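PDB 4N13: phosphate ABC transporter, periplasmic phosphate-binding protein from Borrelia burgdorferi, which binds inorganic phosphate with micromolar affinity and serves as the solute-binding component of the PstSACB ABC transporter that imports phosphate into the cell. Local coordinates for residues A[35-40]-A[239-244]; A[105-110]-A[145-150]; A[163-168]-A[174-179]. All coordinates share one frame; numbering follows the deposited sequence.

Overall arrangement
From the N terminus, the chain passes through strand 12-18 and helix 23-36 to segment 35-40, the first half of contact 1. Its partner, on helix 237-246, comes 199 residues later, so contact 1 closes a long loop joining the early and late parts of the chain. Contacts 2 and 3 both lie within this loop, one after the other. Contact 2 pairs helix 104-111 with helix 138-151; contact 3 then joins strand 165-167 to helix 170-179. Centres of contacts 2 and 3 are about 19 Å apart, whereas the centre of contact 1 lies about 40 and 44 Å from theirs, on the other side of the chain's centre.

Contact 1 of 3, residues A[35-40]-A[239-244]; sequences KINNNT and VTQFID
Asn37 and Gln241 meet through their amides where an Asx turn follows helix 23-36 and faces helix 237-246, at one extremity of this class II ligand-binding fold. The two segments bury just 70 Å² together, and Gln241 and Asn37 supply most of it. Their backbones stay well apart, with 9.1 Å between Asn37 CA and Gln241 CA, so the gap is spanned by side chains. Gln241 does the reaching: its chain is extended beyond CG (chi2 174°) and delivers OE1 to within 3.4 Å of Asn37 ND2. The angle at that approach is too poor for a hydrogen bond, and the amide planes are turned 74° from each other. ND2 is instead hydrogen-bonded to Tyr33 OH in the preceding helix, while Asn37 OD1 accepts from Asn39 N at 2.9 Å, closing the turn from above the carbonyl plane. Both ends of the Asn37 amide are therefore held from its own side of the contact. Thr40, at the start of strand 40-45, links to Gln241 indirectly: Thr40 OG1 donates to a water 2.7 Å away, and that water donates in turn to Gln241 OE1 at 2.9 Å.

Contact 2 of 3, residues A[105-110]-A[145-150]; sequences ENLAKI and DLLLNK
With CG of Leu107 placed opposite the backbone N (chi1 -176°) and CG of Leu147 opposite the carbonyl carbon (chi1 -79°), one methyl of each leucine is brought into the seam between two packed helices, 104-111 and 138-151. Leu107 CD2 touches Leu147 CD1 at 3.9 Å, and the two side chains cross at about a right angle; CD2 and CD1 alone bring Leu107 and Leu147 together. The contact between side chains is wholly apolar, and all four touching residues are buried.

The small Ala108 is consistent with the close approach of the helices. Its CA lies 5.8 Å from Leu148 CA, a short separation for packed helices, and Ala108 CB points at the opposing helix and stands 4.5 Å from Leu147 O. This places the alanine against backbone as well as side chain, in keeping with its large share of the 180 Å² buried. Helix 138-151 widens into a pi-type turn at 145-148, whose last two residues, Leu147 and Leu148, meet the partner. Both also touch Leu111, and Ala108 packs on Ile151, which extends the seam. The helix's first residues, Gly138 and Ser139, are assigned to phosphate binding by similarity, and the side chain of Leu147 is about 11 Å from that of Ser139. Leu148 CD2 reaches across from the partner helix to rest 3.8 Å from Ala108 O.

Contact 3 of 3, residues A[163-168]-A[174-179]; sequences DGIVVK and IEKTSL. With SO4 (sulfate ion), chain C.
Lys176 meets Ile165 and Val167 through the methylenes of a doubly bent chain, its charged end taking no part in the touching. The two successive bends, chi2 and chi3 both 69°, turn the chain aside so that CG, CD and CE pass along the Ile165 and Val167 side chains. CE comes 3.9 Å from Ile165 CG2 and 4.0 Å from Val167 CG1, while CD is also 3.9 Å from Ile165 CG2. One methyl thus rests against consecutive carbons of the lysine, and both hydrophobic side chains cross it obliquely. Lys176 NZ continues past this patch, 4.6 Å from Ile165 CG2. Ile131 of the neighbouring strand touches both Val167 and Lys176, carrying the apolar layer further under the helix.

Just past the strand, Lys168 N donates to sulfate O1 at 2.8 Å with an N-H...O angle of 153°, and Ser169 OG gives the ion a second hydrogen bond. The carbon chain of Lys168 runs beside the ion, with CB 3.5 Å from O3. The sulfate probably came from the crystallisation liquor.

Strands 165-167 and 183-188 both pair in parallel with strand 129-133, and helix 170-179 connects them. The contact is therefore the strand-to-helix half of a beta-alpha-beta crossover, with strand 129-133 lying between the two strands it joins.

Contact 1 of 3, residues A[35-40]-A[239-244]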
# COMPACT_ATOMS: atom_id res chain seq x y z
N LYS A 35 12.23 -25.01 -6.41
CA LYS A 35 11.67 -26.27 -6.91
C LYS A 35 11.78 -26.36 -8.42
O LYS A 35 11.82 -27.46 -8.97
CB LYS A 35 10.20 -26.41 -6.50
CG LYS A 35 9.94 -26.37 -5.01
CD LYS A 35 10.56 -27.54 -4.30
CE LYS A 35 9.97 -28.86 -4.76
NZ LYS A 35 10.45 -29.96 -3.89
N ILE A 36 11.77 -25.21 -9.11
CA ILE A 36 11.88 -25.15 -10.56
C ILE A 36 13.33 -25.11 -11.03
O ILE A 36 13.71 -25.80 -11.97
CB ILE A 36 11.14 -23.89 -11.07
CG1 ILE A 36 9.64 -24.05 -10.80
CG2 ILE A 36 11.43 -23.65 -12.54
CD1 ILE A 36 8.81 -22.79 -11.03
N ASN A 37 14.14 -24.29 -10.37
CA ASN A 37 15.51 -24.09 -10.77
C ASN A 37 16.40 -24.04 -9.56
O ASN A 37 16.49 -23.02 -8.91
CB ASN A 37 15.64 -22.78 -11.55
CG ASN A 37 17.06 -22.51 -12.02
OD1 ASN A 37 17.95 -23.34 -11.86
ND2 ASN A 37 17.27 -21.34 -12.59
N ASN A 38 17.07 -25.14 -9.26
CA ASN A 38 17.93 -25.18 -8.08
C ASN A 38 19.37 -24.76 -8.38
O ASN A 38 20.26 -24.90 -7.54
CB ASN A 38 17.91 -26.56 -7.42
CG ASN A 38 18.38 -27.66 -8.35
OD1 ASN A 38 19.07 -27.41 -9.34
ND2 ASN A 38 17.99 -28.90 -8.05
N ASN A 39 19.58 -24.20 -9.57
CA ASN A 39 20.91 -23.73 -9.96
C ASN A 39 21.14 -22.23 -9.72
O ASN A 39 22.21 -21.71 -10.03
CB ASN A 39 21.15 -24.03 -11.44
CG ASN A 39 22.55 -23.65 -11.89
OD1 ASN A 39 23.53 -24.24 -11.44
ND2 ASN A 39 22.64 -22.66 -12.78
N THR A 40 20.14 -21.55 -9.16
CA THR A 40 20.31 -20.17 -8.73
C THR A 40 20.07 -20.09 -7.24
O THR A 40 19.12 -20.66 -6.71
CB THR A 40 19.34 -19.23 -9.45
OG1 THR A 40 19.63 -19.27 -10.84
CG2 THR A 40 19.50 -17.79 -9.00
N VAL A 239 18.57 -13.32 -13.22
CA VAL A 239 17.70 -12.25 -12.74
C VAL A 239 16.38 -12.26 -13.55
O VAL A 239 15.28 -12.23 -12.98
CB VAL A 239 18.43 -10.90 -12.87
CG1 VAL A 239 17.47 -9.72 -12.73
CG2 VAL A 239 19.55 -10.84 -11.88
N THR A 240 16.49 -12.32 -14.87
CA THR A 240 15.29 -12.40 -15.70
C THR A 240 14.42 -13.59 -15.31
O THR A 240 13.20 -13.47 -15.22
CB THR A 240 15.72 -12.53 -17.16
OG1 THR A 240 16.50 -11.38 -17.47
CG2 THR A 240 14.52 -12.60 -18.09
N GLN A 241 15.03 -14.73 -15.06
CA GLN A 241 14.28 -15.91 -14.67
C GLN A 241 13.52 -15.69 -13.36
O GLN A 241 12.36 -16.06 -13.24
CB GLN A 241 15.21 -17.09 -14.48
CG GLN A 241 15.78 -17.66 -15.78
CD GLN A 241 16.81 -18.75 -15.51
OE1 GLN A 241 17.65 -18.60 -14.63
NE2 GLN A 241 16.76 -19.82 -16.27
N PHE A 242 14.17 -15.14 -12.36
CA PHE A 242 13.49 -14.97 -11.09
C PHE A 242 12.35 -13.95 -11.20
O PHE A 242 11.29 -14.16 -10.65
CB PHE A 242 14.45 -14.60 -9.94
CG PHE A 242 13.77 -14.61 -8.61
CD1 PHE A 242 13.38 -15.81 -8.06
CD2 PHE A 242 13.46 -13.44 -7.92
CE1 PHE A 242 12.72 -15.87 -6.87
CE2 PHE A 242 12.80 -13.50 -6.71
CZ PHE A 242 12.44 -14.72 -6.19
N ILE A 243 12.58 -12.85 -11.90
CA ILE A 243 11.54 -11.85 -12.10
C ILE A 243 10.35 -12.46 -12.85
O ILE A 243 9.19 -12.19 -12.50
CB ILE A 243 12.11 -10.62 -12.83
CG1 ILE A 243 13.14 -9.95 -11.91
CG2 ILE A 243 10.97 -9.69 -13.26
CD1 ILE A 243 13.86 -8.78 -12.52
N ASP A 244 10.64 -13.29 -13.84
CA ASP A 244 9.58 -13.98 -14.57
C ASP A 244 8.77 -14.88 -13.64
O ASP A 244 7.54 -14.96 -13.76
CB ASP A 244 10.20 -14.80 -15.70
CG ASP A 244 9.18 -15.62 -16.44
OD1 ASP A 244 8.36 -15.03 -17.16
OD2 ASP A 244 9.21 -16.86 -16.31
O HOH W 1 17.52 -17.84 -11.84

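Contact 2 of 3, residues A[105-110]-A[145-150]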
# COMPACT_ATOMS: atom_id res chain seq x y z
N GLU A 105 -9.03 14.94 -2.65
CA GLU A 105 -8.80 16.25 -2.06
C GLU A 105 -9.60 16.42 -0.77
O GLU A 105 -9.06 16.86 0.25
CB GLU A 105 -9.15 17.36 -3.04
CG GLU A 105 -8.78 18.74 -2.52
CD GLU A 105 -7.31 19.13 -2.71
OE1 GLU A 105 -6.87 20.09 -2.04
OE2 GLU A 105 -6.59 18.51 -3.53
N ASN A 106 -10.88 16.09 -0.81
CA ASN A 106 -11.70 16.25 0.38
C ASN A 106 -11.33 15.25 1.46
O ASN A 106 -11.36 15.57 2.66
CB ASN A 106 -13.19 16.19 0.04
CG ASN A 106 -13.68 17.47 -0.58
OD1 ASN A 106 -13.11 18.52 -0.37
ND2 ASN A 106 -14.75 17.38 -1.35
N LEU A 107 -10.96 14.04 1.06
CA LEU A 107 -10.52 13.05 2.01
C LEU A 107 -9.27 13.53 2.76
O LEU A 107 -9.18 13.41 3.99
CB LEU A 107 -10.27 11.75 1.27
CG LEU A 107 -9.89 10.54 2.12
CD1 LEU A 107 -10.92 10.22 3.17
CD2 LEU A 107 -9.71 9.33 1.21
N ALA A 108 -8.31 14.09 2.02
CA ALA A 108 -7.10 14.62 2.64
C ALA A 108 -7.42 15.75 3.61
O ALA A 108 -6.78 15.87 4.64
CB ALA A 108 -6.15 15.09 1.58
N LYS A 109 -8.42 16.57 3.30
CA LYS A 109 -8.82 17.65 4.19
C LYS A 109 -9.54 17.13 5.43
O LYS A 109 -9.49 17.77 6.48
CB LYS A 109 -9.69 18.64 3.42
CG LYS A 109 -8.91 19.50 2.43
CD LYS A 109 -9.86 20.35 1.58
CE LYS A 109 -9.09 21.25 0.65
NZ LYS A 109 -10.02 22.12 -0.13
N ILE A 110 -10.21 15.97 5.36
CA ILE A 110 -10.73 15.34 6.59
C ILE A 110 -9.53 14.87 7.43
O ILE A 110 -9.45 15.10 8.64
CB ILE A 110 -11.70 14.17 6.29
CG1 ILE A 110 -12.98 14.71 5.65
CG2 ILE A 110 -11.97 13.36 7.54
CD1 ILE A 110 -13.94 13.66 5.16
N ASP A 145 1.85 9.36 3.17
CA ASP A 145 2.63 9.48 1.94
C ASP A 145 1.74 9.60 0.70
O ASP A 145 2.05 10.35 -0.22
CB ASP A 145 3.58 8.29 1.82
CG ASP A 145 4.71 8.33 2.86
OD1 ASP A 145 4.91 9.40 3.50
OD2 ASP A 145 5.40 7.30 3.04
N LEU A 146 0.64 8.86 0.67
CA LEU A 146 -0.20 8.78 -0.52
C LEU A 146 -1.18 9.93 -0.61
O LEU A 146 -1.57 10.33 -1.70
CB LEU A 146 -0.99 7.47 -0.53
CG LEU A 146 -0.16 6.21 -0.75
CD1 LEU A 146 -1.03 5.01 -0.42
CD2 LEU A 146 0.39 6.14 -2.17
N LEU A 147 -1.62 10.44 0.54
CA LEU A 147 -2.63 11.48 0.56
C LEU A 147 -2.07 12.80 1.08
O LEU A 147 -1.99 13.76 0.33
CB LEU A 147 -3.87 11.04 1.36
CG LEU A 147 -4.82 10.11 0.63
CD1 LEU A 147 -5.78 9.39 1.56
CD2 LEU A 147 -5.59 10.92 -0.40
N LEU A 148 -1.66 12.86 2.34
CA LEU A 148 -1.30 14.14 2.93
C LEU A 148 -0.14 14.80 2.22
O LEU A 148 -0.20 15.99 1.90
CB LEU A 148 -0.97 13.98 4.41
CG LEU A 148 -2.14 13.58 5.31
CD1 LEU A 148 -1.67 13.33 6.74
CD2 LEU A 148 -3.20 14.66 5.31
N ASN A 149 0.93 14.04 1.98
CA ASN A 149 2.14 14.61 1.41
C ASN A 149 1.98 14.98 -0.06
O ASN A 149 2.73 15.79 -0.56
CB ASN A 149 3.32 13.65 1.57
CG ASN A 149 3.79 13.53 3.00
OD1 ASN A 149 3.35 14.27 3.87
ND2 ASN A 149 4.69 12.59 3.24
N LYS A 150 1.00 14.40 -0.73
CA LYS A 150 0.76 14.71 -2.14
C LYS A 150 -0.24 15.84 -2.32
O LYS A 150 -0.11 16.65 -3.24
CB LYS A 150 0.30 13.47 -2.90
CG LYS A 150 1.36 12.38 -2.89
CD LYS A 150 1.14 11.33 -3.96
CE LYS A 150 2.16 10.22 -3.85
NZ LYS A 150 1.98 9.22 -4.93

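Contact 3 of 3, residues A[163-168]-A[174-179]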
# COMPACT_ATOMS: atom_id res chain seq x y z
N ASP A 163 -6.43 15.57 17.02
CA ASP A 163 -7.36 14.95 17.94
C ASP A 163 -8.06 13.73 17.34
O ASP A 163 -9.19 13.42 17.71
CB ASP A 163 -8.39 15.95 18.47
CG ASP A 163 -9.28 16.51 17.38
OD1 ASP A 163 -8.79 16.70 16.25
OD2 ASP A 163 -10.48 16.76 17.65
N GLY A 164 -7.39 13.01 16.45
CA GLY A 164 -7.91 11.73 16.00
C GLY A 164 -7.94 10.69 17.12
O GLY A 164 -7.19 10.79 18.09
N ILE A 165 -8.84 9.71 17.00
CA ILE A 165 -8.97 8.63 17.98
C ILE A 165 -8.00 7.56 17.47
O ILE A 165 -8.21 6.96 16.40
CB ILE A 165 -10.41 8.07 17.96
CG1 ILE A 165 -11.41 9.10 18.49
CG2 ILE A 165 -10.47 6.75 18.74
CD1 ILE A 165 -12.85 8.78 18.12
N VAL A 166 -6.93 7.30 18.22
CA VAL A 166 -5.84 6.50 17.70
C VAL A 166 -5.99 5.04 18.11
O VAL A 166 -6.15 4.75 19.29
CB VAL A 166 -4.47 7.04 18.17
CG1 VAL A 166 -3.33 6.16 17.65
CG2 VAL A 166 -4.29 8.50 17.74
N VAL A 167 -5.92 4.12 17.15
CA VAL A 167 -5.98 2.69 17.44
C VAL A 167 -4.82 1.96 16.77
O VAL A 167 -4.17 2.49 15.86
CB VAL A 167 -7.34 2.08 17.03
CG1 VAL A 167 -8.48 2.79 17.73
CG2 VAL A 167 -7.52 2.12 15.51
N LYS A 168 -4.55 0.73 17.21
CA LYS A 168 -3.27 0.08 16.92
C LYS A 168 -3.34 -1.14 16.00
O LYS A 168 -2.39 -1.90 15.90
CB LYS A 168 -2.58 -0.29 18.23
CG LYS A 168 -2.15 0.94 19.03
CD LYS A 168 -1.27 0.61 20.21
CE LYS A 168 -2.04 0.61 21.51
NZ LYS A 168 -1.15 0.74 22.70
N ILE A 174 -11.99 -1.21 12.66
CA ILE A 174 -13.33 -1.71 12.40
C ILE A 174 -14.19 -1.63 13.66
O ILE A 174 -15.31 -1.13 13.62
CB ILE A 174 -13.26 -3.14 11.83
CG1 ILE A 174 -12.67 -3.12 10.42
CG2 ILE A 174 -14.62 -3.78 11.81
CD1 ILE A 174 -12.28 -4.50 9.91
N GLU A 175 -13.67 -2.15 14.77
CA GLU A 175 -14.46 -2.14 15.99
C GLU A 175 -14.78 -0.72 16.45
O GLU A 175 -15.91 -0.40 16.81
CB GLU A 175 -13.76 -2.90 17.12
CG GLU A 175 -14.66 -3.07 18.33
CD GLU A 175 -14.09 -4.01 19.37
OE1 GLU A 175 -14.22 -5.23 19.18
OE2 GLU A 175 -13.52 -3.52 20.37
N LYS A 176 -13.79 0.15 16.41
CA LYS A 176 -13.98 1.52 16.84
C LYS A 176 -15.00 2.24 15.94
O LYS A 176 -15.83 2.99 16.42
CB LYS A 176 -12.64 2.27 16.86
CG LYS A 176 -12.71 3.68 17.44
CD LYS A 176 -12.99 3.72 18.94
CE LYS A 176 -11.85 3.20 19.77
NZ LYS A 176 -12.17 3.25 21.23
N THR A 177 -14.92 2.02 14.63
CA THR A 177 -15.84 2.65 13.70
C THR A 177 -17.27 2.18 14.01
O THR A 177 -18.22 2.98 14.00
CB THR A 177 -15.45 2.32 12.25
OG1 THR A 177 -14.15 2.85 11.98
CG2 THR A 177 -16.42 2.94 11.27
N SER A 178 -17.42 0.90 14.33
CA SER A 178 -18.73 0.33 14.64
C SER A 178 -19.33 0.93 15.90
O SER A 178 -20.54 0.97 16.04
CB SER A 178 -18.64 -1.19 14.73
OG SER A 178 -18.12 -1.66 15.96
N LEU A 179 -18.49 1.43 16.81
CA LEU A 179 -18.93 1.96 18.09
C LEU A 179 -18.97 3.47 18.15
O LEU A 179 -19.53 4.01 19.09
CB LEU A 179 -18.00 1.47 19.20
CG LEU A 179 -18.13 -0.01 19.59
CD1 LEU A 179 -17.07 -0.39 20.59
CD2 LEU A 179 -19.54 -0.30 20.13
S SO4 C . -5.68 -1.90 19.50
O1 SO4 C . -5.96 -0.45 19.38
O2 SO4 C . -6.86 -2.59 19.95
O3 SO4 C . -5.32 -2.49 18.20
O4 SO4 C . -4.60 -2.10 20.49